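PDB 3TQT: D-alanine--D-alanine ligase from Coxiella burnetii, which probably catalyses the ATP-dependent joining of two D-alanines into D-alanyl-D-alanine, a building block of the peptidoglycan cell wall. Local coordinates for residues 233-238 and 331-336; 243-248 and 281-286. All blocks are in the same frame, centred on the assembly; numbering follows the deposited sequence.

Contact 1. Residues 233-238 and 331-336; sequences AVLGNG and KMWEAS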
loop_
_atom_site.group_PDB
_atom_site.type_symbol
_atom_site.label_atom_id
_atom_site.label_comp_id
_atom_site.label_asym_id
_atom_site.label_seq_id
_atom_site.Cartn_x
_atom_site.Cartn_y
_atom_site.Cartn_z
ATOM N N ALA A 233 -0.520 10.476 20.148
ATOM C CA ALA A 233 -1.575 9.699 19.526
ATOM C C ALA A 233 -2.432 10.641 18.706
ATOM O O ALA A 233 -2.885 11.666 19.205
ATOM C CB ALA A 233 -2.414 9.008 20.578
ATOM N N VAL A 234 -2.631 10.294 17.441
ATOM C CA VAL A 234 -3.478 11.077 16.547
ATOM C C VAL A 234 -4.744 10.292 16.215
ATOM O O VAL A 234 -4.714 9.070 16.022
ATOM C CB VAL A 234 -2.728 11.447 15.256
ATOM C CG1 VAL A 234 -3.632 12.241 14.305
ATOM C CG2 VAL A 234 -1.477 12.249 15.588
ATOM N N LEU A 235 -5.863 11.000 16.175
ATOM C CA LEU A 235 -7.150 10.378 15.892
ATOM C C LEU A 235 -7.940 11.237 14.931
ATOM O O LEU A 235 -8.089 12.444 15.137
ATOM C CB LEU A 235 -7.937 10.229 17.180
ATOM C CG LEU A 235 -9.376 9.745 17.073
ATOM C CD1 LEU A 235 -9.412 8.290 16.643
ATOM C CD2 LEU A 235 -10.032 9.929 18.436
ATOM N N GLY A 236 -8.453 10.612 13.879
ATOM C CA GLY A 236 -9.328 11.318 12.965
ATOM C C GLY A 236 -9.125 10.872 11.537
ATOM O O GLY A 236 -8.280 10.029 11.253
ATOM N N ASN A 237 -9.911 11.461 10.642
ATOM C CA ASN A 237 -9.750 11.257 9.221
ATOM C C ASN A 237 -9.219 12.556 8.662
ATOM O O ASN A 237 -8.020 12.791 8.687
ATOM C CB ASN A 237 -11.090 10.890 8.569
ATOM C CG ASN A 237 -11.449 9.429 8.771
ATOM O OD1 ASN A 237 -10.582 8.617 9.091
ATOM N ND2 ASN A 237 -12.728 9.085 8.577
ATOM N N GLY A 238 -10.128 13.411 8.203
ATOM C CA GLY A 238 -9.752 14.684 7.621
ATOM C C GLY A 238 -9.333 15.731 8.635
ATOM O O GLY A 238 -8.463 16.555 8.345
ATOM N N LYS A 331 -3.435 4.783 26.215
ATOM C CA LYS A 331 -3.102 5.490 27.453
ATOM C C LYS A 331 -2.986 7.001 27.242
ATOM O O LYS A 331 -3.452 7.782 28.058
ATOM C CB LYS A 331 -1.811 4.959 28.072
ATOM C CG LYS A 331 -1.976 3.692 28.871
ATOM C CD LYS A 331 -0.638 3.269 29.477
ATOM C CE LYS A 331 0.013 4.413 30.247
ATOM N NZ LYS A 331 1.332 4.036 30.837
ATOM N N MET A 332 -2.350 7.415 26.155
ATOM C CA MET A 332 -2.250 8.840 25.860
ATOM C C MET A 332 -3.629 9.475 25.676
ATOM O O MET A 332 -3.899 10.560 26.208
ATOM C CB MET A 332 -1.378 9.083 24.631
ATOM C CG MET A 332 0.104 8.957 24.942
ATOM S SD MET A 332 1.133 9.440 23.558
ATOM C CE MET A 332 0.947 8.035 22.462
ATOM N N TRP A 333 -4.507 8.810 24.926
ATOM C CA TRP A 333 -5.867 9.335 24.793
ATOM C C TRP A 333 -6.585 9.412 26.135
ATOM O O TRP A 333 -7.223 10.419 26.437
ATOM C CB TRP A 333 -6.700 8.576 23.750
ATOM C CG TRP A 333 -6.443 9.097 22.374
ATOM C CD1 TRP A 333 -5.997 8.391 21.292
ATOM C CD2 TRP A 333 -6.556 10.459 21.944
ATOM N NE1 TRP A 333 -5.848 9.225 20.216
ATOM C CE2 TRP A 333 -6.183 10.499 20.587
ATOM C CE3 TRP A 333 -6.943 11.647 22.575
ATOM C CZ2 TRP A 333 -6.188 11.681 19.848
ATOM C CZ3 TRP A 333 -6.950 12.818 21.840
ATOM C CH2 TRP A 333 -6.579 12.825 20.488
ATOM N N GLU A 334 -6.484 8.360 26.939
ATOM C CA GLU A 334 -7.128 8.380 28.255
ATOM C C GLU A 334 -6.630 9.576 29.045
ATOM O O GLU A 334 -7.397 10.250 29.730
ATOM C CB GLU A 334 -6.846 7.096 29.034
ATOM C CG GLU A 334 -7.329 5.832 28.371
ATOM C CD GLU A 334 -7.256 4.636 29.298
ATOM O OE1 GLU A 334 -7.144 4.843 30.527
ATOM O OE2 GLU A 334 -7.311 3.493 28.797
ATOM N N ALA A 335 -5.331 9.830 28.947
ATOM C CA ALA A 335 -4.704 10.913 29.692
ATOM C C ALA A 335 -5.129 12.269 29.148
ATOM O O ALA A 335 -4.917 13.296 29.792
ATOM C CB ALA A 335 -3.185 10.778 29.657
ATOM N N SER A 336 -5.734 12.256 27.962
ATOM C CA SER A 336 -6.168 13.473 27.292
ATOM C C SER A 336 -7.667 13.705 27.454
ATOM O O SER A 336 -8.225 14.630 26.872
ATOM C CB SER A 336 -5.817 13.407 25.801
ATOM O OG SER A 336 -4.416 13.300 25.641
#
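Trp-333 brings its indole against the strand 233-236, reaching it with the pyrrole side and the adjoining CZ2 corner. Its NE1 lies 3.5 Å from Ala-233 CB, and its CZ2 lies 3.5 Å from Leu-235 CB, so the ring touches both residues whose CB faces the helix. Between them the carbonyl of Ala-233 also meets the ring, O to CZ2 of Trp-333 at 3.4 Å, while the backbone of Val-234 passes at the ring edge with its side chain turned away. Met-332 closes the other end of the patch. Its chain bends at the thioether (chi3 -75°), which lays CE 3.7 Å from Ala-233 N and 4.0 Å from Ala-233 CB. All these touching residues are buried, and between the two segments the contact is made by apolar and van der Waals packing alone. Leu-343 of helix 340-370 also packs on Trp-333, and Tyr-329 meets its indole edge to face. The opposite character appears in the rest of helix 331-335, where Glu-334 and Ala-335 are exposed and Lys-331 partly so; none of them touches the strand. Ser-336 follows, its OG bonding back to Met-332 O at 2.8 Å with the donor tilted 34° from the carbonyl plane. The axes of the short strand and helix segments approach to 8.9 Å at 77°, so the helix runs across the strand and presents only Met-332 and Trp-333 to it. This is a helix laid on the central strand of the five-stranded antiparallel sheet in the ATP-grasp domain.

Contact 2. Residues 243-248 and 281-286; sequences SLPGEI and KQIQQI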
loop_
_atom_site.group_PDB
_atom_site.type_symbol
_atom_site.label_atom_id
_atom_site.label_comp_id
_atom_site.label_asym_id
_atom_site.label_seq_id
_atom_site.Cartn_x
_atom_site.Cartn_y
_atom_site.Cartn_z
ATOM N N SER A 243 -3.307 13.792 20.888
ATOM C CA SER A 243 -3.339 13.601 22.334
ATOM C C SER A 243 -2.270 14.456 22.987
ATOM O O SER A 243 -1.441 15.055 22.314
ATOM C CB SER A 243 -3.050 12.136 22.676
ATOM O OG SER A 243 -1.687 11.825 22.382
ATOM N N LEU A 244 -2.291 14.509 24.311
ATOM C CA LEU A 244 -1.139 15.001 25.036
ATOM C C LEU A 244 0.014 14.052 24.742
ATOM O O LEU A 244 -0.185 12.838 24.619
ATOM C CB LEU A 244 -1.423 15.054 26.533
ATOM C CG LEU A 244 -2.503 16.081 26.883
ATOM C CD1 LEU A 244 -2.839 16.049 28.359
ATOM C CD2 LEU A 244 -2.068 17.475 26.448
ATOM N N PRO A 245 1.223 14.602 24.618
ATOM C CA PRO A 245 2.415 13.801 24.329
ATOM C C PRO A 245 2.697 12.833 25.468
ATOM O O PRO A 245 2.377 13.134 26.616
ATOM C CB PRO A 245 3.537 14.846 24.278
ATOM C CG PRO A 245 2.847 16.166 24.105
ATOM C CD PRO A 245 1.542 16.024 24.816
ATOM N N GLY A 246 3.263 11.677 25.147
ATOM C CA GLY A 246 3.727 10.756 26.166
ATOM C C GLY A 246 5.204 10.523 25.939
ATOM O O GLY A 246 5.766 10.996 24.946
ATOM N N GLU A 247 5.835 9.798 26.852
ATOM C CA GLU A 247 7.247 9.499 26.714
ATOM C C GLU A 247 7.514 8.029 26.945
ATOM O O GLU A 247 6.851 7.374 27.749
ATOM C CB GLU A 247 8.091 10.345 27.662
ATOM C CG GLU A 247 9.571 9.942 27.683
ATOM C CD GLU A 247 10.427 10.882 28.512
ATOM O OE1 GLU A 247 9.894 11.509 29.448
ATOM O OE2 GLU A 247 11.634 11.001 28.219
ATOM N N ILE A 248 8.497 7.510 26.227
ATOM C CA ILE A 248 8.931 6.155 26.455
ATOM C C ILE A 248 10.417 6.219 26.724
ATOM O O ILE A 248 11.131 7.015 26.113
ATOM C CB ILE A 248 8.646 5.245 25.244
ATOM C CG1 ILE A 248 8.874 3.775 25.612
ATOM C CG2 ILE A 248 9.502 5.643 24.053
ATOM C CD1 ILE A 248 8.613 2.801 24.472
ATOM N N LYS A 281 3.051 21.903 22.054
ATOM C CA LYS A 281 2.291 22.379 20.908
ATOM C C LYS A 281 2.902 21.922 19.589
ATOM O O LYS A 281 2.182 21.580 18.654
ATOM C CB LYS A 281 2.182 23.907 20.926
ATOM C CG LYS A 281 1.332 24.463 22.063
ATOM C CD LYS A 281 -0.082 23.898 22.036
ATOM C CE LYS A 281 -0.956 24.552 23.100
ATOM N NZ LYS A 281 -2.375 24.082 23.039
ATOM N N GLN A 282 4.229 21.924 19.510
ATOM C CA GLN A 282 4.905 21.514 18.282
ATOM C C GLN A 282 4.677 20.035 18.032
ATOM O O GLN A 282 4.299 19.627 16.936
ATOM C CB GLN A 282 6.398 21.779 18.366
ATOM C CG GLN A 282 6.798 23.210 18.153
ATOM C CD GLN A 282 8.296 23.373 18.272
ATOM O OE1 GLN A 282 9.057 22.821 17.476
ATOM N NE2 GLN A 282 8.730 24.106 19.288
ATOM N N ILE A 283 4.921 19.233 19.060
ATOM C CA ILE A 283 4.688 17.802 18.968
ATOM C C ILE A 283 3.277 17.525 18.445
ATOM O O ILE A 283 3.079 16.750 17.515
ATOM C CB ILE A 283 4.907 17.136 20.330
ATOM C CG1 ILE A 283 6.398 17.217 20.699
ATOM C CG2 ILE A 283 4.415 15.691 20.292
ATOM C CD1 ILE A 283 6.717 16.785 22.103
ATOM N N GLN A 284 2.290 18.179 19.037
ATOM C CA GLN A 284 0.916 17.944 18.633
ATOM C C GLN A 284 0.676 18.389 17.192
ATOM O O GLN A 284 0.052 17.664 16.412
ATOM C CB GLN A 284 -0.053 18.608 19.613
ATOM C CG GLN A 284 -0.106 17.886 20.954
ATOM C CD GLN A 284 -0.875 18.652 22.006
ATOM O OE1 GLN A 284 -0.722 19.863 22.144
ATOM N NE2 GLN A 284 -1.712 17.949 22.751
ATOM N N GLN A 285 1.196 19.554 16.817
ATOM C CA GLN A 285 0.916 20.056 15.478
ATOM C C GLN A 285 1.608 19.234 14.406
ATOM O O GLN A 285 1.027 18.959 13.357
ATOM C CB GLN A 285 1.289 21.522 15.318
ATOM C CG GLN A 285 0.826 22.086 13.975
ATOM C CD GLN A 285 -0.694 22.089 13.829
ATOM O OE1 GLN A 285 -1.385 22.821 14.534
ATOM N NE2 GLN A 285 -1.219 21.261 12.917
ATOM N N ILE A 286 2.846 18.845 14.673
ATOM C CA ILE A 286 3.611 18.057 13.718
ATOM C C ILE A 286 3.008 16.666 13.606
ATOM O O ILE A 286 2.933 16.101 12.517
ATOM C CB ILE A 286 5.097 17.958 14.120
ATOM C CG1 ILE A 286 5.741 19.348 14.071
ATOM C CG2 ILE A 286 5.841 17.021 13.178
ATOM C CD1 ILE A 286 7.177 19.356 14.515
#
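Gln-284 and Ile-283 are the two residues of helix 281-286 that meet the 243-248 segment, one by a polar bond and the other by apolar contact. Coming first in sequence, Ile-283 directs its CB toward Pro-245. CG2, the branch anti to the backbone N, does the touching, standing 4.2 Å from Pro-245 CG and equally far from Pro-245 CB; the two side chains cross at a slant. The touch is light, and Ile-283 is buried further by Ile-230 of strand 228-236 and Phe-304 of strand 298-306. One residue on, Gln-284 starts beside the 243-248 segment rather than aimed at it, but its chain, extended beyond CG, carries the amide over. NE2 donates to Ser-243 O at 2.9 Å and the bond is nearly straight, with 164° at the hydrogen. The acceptor lies close to the plane of the Gln-284 amide, yet the donor stands 56° above the carbonyl plane of Ser-243. CG of Gln-284 also packs on that oxygen at 3.4 Å. Leu-244, whose CB points away, returns with CD2 to lie 3.7 Å from Gln-284 NE2, the leucine and glutamine side chains running alongside each other in one direction. Within 243-248, Ser-243 OG bonds to the carbonyl of Leu-244. In chemical terms, a neutral amide from the helix supplies a hydrogen-bond donor to the Ser-243 carbonyl, two residues before Pro-245, while the Ile-283 contact beside it is apolar; the helix is thus tied to the sheet's 241-249 strand without any charged pair between the two segments.

Overall arrangement
Contacts 1 and 2 have their centres about 10 Å apart and meet where the neighbouring strands 228-236 and 241-249 run side by side; contact 2 is nested within the chain loop closed by contact 1. Ala-233 O and Ser-243 N, 2.7 Å apart, probably form a hydrogen bond, as do Ser-336 OG and Leu-244 N at 2.8 Å. Trp-333 CH2 also packs 3.4 Å from Ser-243 N. Contact 1 is the nearer to the predicted metal site: Asp-303, a predicted magnesium ligand, is about 6 Å from Met-332 but about 9 Å from Ile-283, side chain to side chain. Met-332 also approaches Glu-231, and Ile-283 Ile-230, both within the range predicted to bind ATP.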